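Local coordinates for possible thiamine biosynthesis enzyme (PDB 2X7Q), which is of unknown function, but has a periplasmic binding protein fold and may bind a small molecule, possibly one linked to thiamine biosynthesis, at residues A[20-25]-A[201-206]; A[230-233]-A[238-241]. The protein carries 1 engineered substitution. One frame throughout, in Å; residues are numbered along the deposited sequence.

Contact 1 of 2, residues A[20-25]-A[201-206]; sequences AYIPEH and SSWVVA
W203 and I22 meet because W203 CG and I22 CG1 each lie anti to their own carbonyl carbon. At W203 a chi1 of -65° carries the indole toward 20-25, while at I22 the CG1 branch takes the same place relative to its backbone (chi1 -54°) and runs on extended, so that CD1 is the atom that arrives. I22 CD1 lies 3.9 Å from W203 CH2 and 4.0 Å from W203 CZ3, which puts the methyl against the far end of the six-membered ring, at an oblique approach. E24 reaches the same end of the ring differently: its carboxylate oxygen OE1 stands at the ring edge, close to the ring plane, 3.7 Å from W203 CZ2 and 3.9 Å from W203 CH2. The carboxylate plane is turned 65° from the indole. Such an oxygen beside aromatic C-H groups may gain modestly from their partial positive charge, although no hydrogen bond joins the segments.

The two backbones are well separated, I22 CA and W203 CA being 10.9 Å apart, since strands 17-21 and 203-208 are not neighbours in their sheet. Strand 69-73 runs between them, in the 2-1-3-5-4 order expected of a type II periplasmic binding protein lobe. The indole therefore bridges over that strand, touching I71 and L73 on the way, and its ring also meets that of F26. Beyond the end of strand 17-21, P23 is the centre of an inverse gamma turn, and just after it E24, like I22, faces the indole. I22 also packs against S55 and L58 of helix 55-63.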
# COMPACT_ATOMS: atom_id res chain seq x y z
N ALA A 20 -12.21 1.80 -3.46
CA ALA A 20 -11.26 2.84 -3.09
C ALA A 20 -9.84 2.45 -3.48
O ALA A 20 -9.39 1.35 -3.15
CB ALA A 20 -11.34 3.13 -1.61
N TYR A 21 -9.15 3.34 -4.18
CA TYR A 21 -7.78 3.08 -4.63
C TYR A 21 -6.88 4.29 -4.41
O TYR A 21 -7.36 5.40 -4.18
CB TYR A 21 -7.78 2.70 -6.11
CG TYR A 21 -7.97 3.88 -7.03
CD1 TYR A 21 -6.88 4.50 -7.64
CD2 TYR A 21 -9.24 4.38 -7.30
CE1 TYR A 21 -7.05 5.58 -8.48
CE2 TYR A 21 -9.42 5.46 -8.14
CZ TYR A 21 -8.33 6.06 -8.73
OH TYR A 21 -8.51 7.13 -9.57
N ILE A 22 -5.58 4.07 -4.50
CA ILE A 22 -4.61 5.15 -4.37
C ILE A 22 -4.00 5.46 -5.74
O ILE A 22 -3.42 4.59 -6.37
CB ILE A 22 -3.49 4.80 -3.38
CG1 ILE A 22 -4.10 4.39 -2.03
CG2 ILE A 22 -2.54 5.97 -3.21
CD1 ILE A 22 -3.08 3.93 -1.02
N PRO A 23 -4.14 6.72 -6.19
CA PRO A 23 -3.67 7.13 -7.52
C PRO A 23 -2.15 7.13 -7.64
O PRO A 23 -1.52 8.18 -7.57
CB PRO A 23 -4.21 8.57 -7.64
CG PRO A 23 -4.33 9.04 -6.24
CD PRO A 23 -4.73 7.83 -5.44
N GLU A 24 -1.58 5.95 -7.82
CA GLU A 24 -0.14 5.81 -8.04
C GLU A 24 0.13 4.88 -9.22
O GLU A 24 -0.80 4.40 -9.87
CB GLU A 24 0.55 5.28 -6.78
CG GLU A 24 0.60 6.27 -5.63
CD GLU A 24 1.35 5.74 -4.43
OE1 GLU A 24 1.34 4.52 -4.22
OE2 GLU A 24 1.94 6.55 -3.69
N HIS A 25 1.40 4.62 -9.49
CA HIS A 25 1.78 3.73 -10.58
C HIS A 25 1.21 2.33 -10.38
O HIS A 25 0.93 1.63 -11.35
CB HIS A 25 3.31 3.66 -10.72
CG HIS A 25 4.03 3.65 -9.41
ND1 HIS A 25 5.16 4.42 -9.18
CD2 HIS A 25 3.80 2.98 -8.26
CE1 HIS A 25 5.58 4.21 -7.95
NE2 HIS A 25 4.78 3.34 -7.36
N SER A 201 4.95 -8.88 0.62
CA SER A 201 4.28 -8.37 -0.57
C SER A 201 3.61 -7.05 -0.21
O SER A 201 3.04 -6.91 0.87
CB SER A 201 3.25 -9.37 -1.09
OG SER A 201 3.88 -10.57 -1.52
N SER A 202 3.67 -6.08 -1.11
CA SER A 202 3.32 -4.70 -0.78
C SER A 202 1.83 -4.35 -0.80
O SER A 202 1.38 -3.53 -0.00
CB SER A 202 4.10 -3.72 -1.66
OG SER A 202 3.91 -4.01 -3.03
N TRP A 203 1.07 -4.97 -1.70
CA TRP A 203 -0.34 -4.59 -1.87
C TRP A 203 -1.31 -5.76 -1.76
O TRP A 203 -1.01 -6.88 -2.20
CB TRP A 203 -0.52 -3.87 -3.21
CG TRP A 203 0.20 -2.56 -3.28
CD1 TRP A 203 1.53 -2.36 -3.48
CD2 TRP A 203 -0.39 -1.25 -3.14
NE1 TRP A 203 1.82 -1.02 -3.48
CE2 TRP A 203 0.66 -0.32 -3.27
CE3 TRP A 203 -1.69 -0.79 -2.92
CZ2 TRP A 203 0.44 1.06 -3.19
CZ3 TRP A 203 -1.90 0.58 -2.84
CH2 TRP A 203 -0.84 1.48 -2.98
N VAL A 204 -2.47 -5.50 -1.17
CA VAL A 204 -3.50 -6.52 -1.01
C VAL A 204 -4.88 -5.93 -1.29
O VAL A 204 -5.06 -4.71 -1.30
CB VAL A 204 -3.51 -7.10 0.41
CG1 VAL A 204 -2.21 -7.82 0.70
CG2 VAL A 204 -3.76 -6.01 1.44
N VAL A 205 -5.85 -6.80 -1.54
CA VAL A 205 -7.23 -6.37 -1.74
C VAL A 205 -8.04 -6.65 -0.48
O VAL A 205 -8.14 -7.80 -0.04
CB VAL A 205 -7.88 -7.10 -2.93
CG1 VAL A 205 -9.33 -6.69 -3.09
CG2 VAL A 205 -7.10 -6.83 -4.21
N ALA A 206 -8.61 -5.60 0.11
CA ALA A 206 -9.35 -5.75 1.35
C ALA A 206 -10.82 -5.35 1.22
O ALA A 206 -11.19 -4.60 0.31
CB ALA A 206 -8.68 -4.97 2.47

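Contact 2 of 2, residues A[230-233]-A[238-241]; sequences IQYY and DEAI
Y232 and E239 make the polar half of this contact through a single hydrogen bond, in which the phenol donates from Y232 OH to E239 OE1 over 2.9 Å. The acceptor is met on its syn side, only 17° out of the carboxylate plane, and the other oxygen, E239 OE2, stays 3.6 Å from Y232 OH. OE1 also sits near the plane of the phenol ring, at its edge, 3.5 Å from Y232 CE1, whereas the carboxylate plane itself is turned 57° from that ring. E239 gets there as an extended chain, its CG anti to the carbonyl carbon.

The apolar half joins Y233 to A240, the residues where the backbones approach most closely, with 6.5 Å between Y233 CA and A240 CA. The A240 methyl CB lies obliquely to the ring, 3.5 Å from Y233 CE1. With CG anti to the backbone N (chi1 164°), Y233 swings its ring across to this methyl; F264 meets the same ring edge-to-face.

A second hydrogen bond, short and bent, lies within 238-241, where E239 N donates to D238 OD1 from above the carboxylate plane, over 2.6 Å. All this belongs to a sharp corner between consecutive helices: helix 216-235 gives way to helix 237-247 across the single residue H236, whose ring stacks on Y232, and F32 of helix 28-35 touches both Y232 and E239.

E239 lies in the first turn of its helix, so the helix dipole would probably steady its negative charge, and the phenol's proton, donated to OE1, would probably draw negative charge toward that oxygen.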
# COMPACT_ATOMS: atom_id res chain seq x y z
N ILE A 230 -4.37 -7.01 -14.97
CA ILE A 230 -2.96 -7.26 -14.70
C ILE A 230 -2.28 -7.89 -15.91
O ILE A 230 -1.16 -7.51 -16.26
CB ILE A 230 -2.78 -8.18 -13.48
CG1 ILE A 230 -3.21 -7.46 -12.20
CG2 ILE A 230 -1.34 -8.65 -13.37
CD1 ILE A 230 -3.05 -8.29 -10.95
N GLN A 231 -2.95 -8.84 -16.54
CA GLN A 231 -2.40 -9.50 -17.72
C GLN A 231 -2.20 -8.51 -18.86
O GLN A 231 -1.18 -8.53 -19.54
CB GLN A 231 -3.30 -10.66 -18.17
CG GLN A 231 -2.78 -11.41 -19.39
CD GLN A 231 -3.69 -12.54 -19.81
OE1 GLN A 231 -4.73 -12.79 -19.21
NE2 GLN A 231 -3.30 -13.25 -20.87
N TYR A 232 -3.19 -7.64 -19.07
CA TYR A 232 -3.09 -6.62 -20.10
C TYR A 232 -1.88 -5.73 -19.84
O TYR A 232 -1.08 -5.48 -20.74
CB TYR A 232 -4.36 -5.77 -20.15
CG TYR A 232 -4.39 -4.79 -21.31
CD1 TYR A 232 -3.81 -3.54 -21.21
CD2 TYR A 232 -5.00 -5.14 -22.51
CE1 TYR A 232 -3.83 -2.65 -22.27
CE2 TYR A 232 -5.02 -4.26 -23.58
CZ TYR A 232 -4.44 -3.02 -23.45
OH TYR A 232 -4.46 -2.14 -24.51
N TYR A 233 -1.74 -5.26 -18.61
CA TYR A 233 -0.60 -4.45 -18.21
C TYR A 233 0.71 -5.16 -18.56
O TYR A 233 1.60 -4.58 -19.17
CB TYR A 233 -0.65 -4.15 -16.71
CG TYR A 233 0.67 -3.66 -16.15
CD1 TYR A 233 0.99 -2.31 -16.18
CD2 TYR A 233 1.58 -4.54 -15.59
CE1 TYR A 233 2.20 -1.85 -15.67
CE2 TYR A 233 2.79 -4.09 -15.08
CZ TYR A 233 3.09 -2.75 -15.12
OH TYR A 233 4.28 -2.30 -14.62
N ASP A 238 4.39 -0.78 -22.60
CA ASP A 238 4.55 0.42 -23.41
C ASP A 238 3.46 1.45 -23.12
O ASP A 238 3.75 2.63 -22.87
CB ASP A 238 4.59 0.07 -24.90
CG ASP A 238 3.46 -0.85 -25.32
OD1 ASP A 238 2.62 -1.20 -24.47
OD2 ASP A 238 3.41 -1.22 -26.51
N GLU A 239 2.21 1.00 -23.14
CA GLU A 239 1.07 1.87 -22.88
C GLU A 239 1.03 2.28 -21.42
O GLU A 239 0.64 3.39 -21.08
CB GLU A 239 -0.23 1.15 -23.25
CG GLU A 239 -0.29 0.69 -24.70
CD GLU A 239 -1.57 -0.05 -25.02
OE1 GLU A 239 -2.47 -0.10 -24.16
OE2 GLU A 239 -1.67 -0.58 -26.15
N ALA A 240 1.44 1.35 -20.55
CA ALA A 240 1.49 1.61 -19.12
C ALA A 240 2.42 2.77 -18.81
O ALA A 240 2.09 3.65 -18.02
CB ALA A 240 1.93 0.35 -18.38
N ILE A 241 3.59 2.76 -19.44
CA ILE A 241 4.57 3.83 -19.24
C ILE A 241 4.00 5.18 -19.67
O ILE A 241 4.21 6.18 -19.00
CB ILE A 241 5.88 3.55 -20.00
CG1 ILE A 241 6.55 2.28 -19.47
CG2 ILE A 241 6.82 4.73 -19.89
CD1 ILE A 241 7.85 1.94 -20.16

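Overall arrangement
The centre of contact 1 lies about 5 Å from that of the chain and the contact is buried; the centre of contact 2 lies about 20 Å out and the contact is only partly buried. The central contact joins the loop after strand 17-21 to strand 203-208 by an indole and an aliphatic branch, with a carboxylate oxygen at the ring edge but no hydrogen bond; the peripheral one packs two consecutive helices at a corner and adds a directed phenol-carboxylate bond to its methyl-ring packing. They share no element and do not touch, their nearest atoms being about 6 Å apart. Helix 252-259 does link their surroundings: its W258 stacks with H25 of contact 1 and touches Y233 of contact 2.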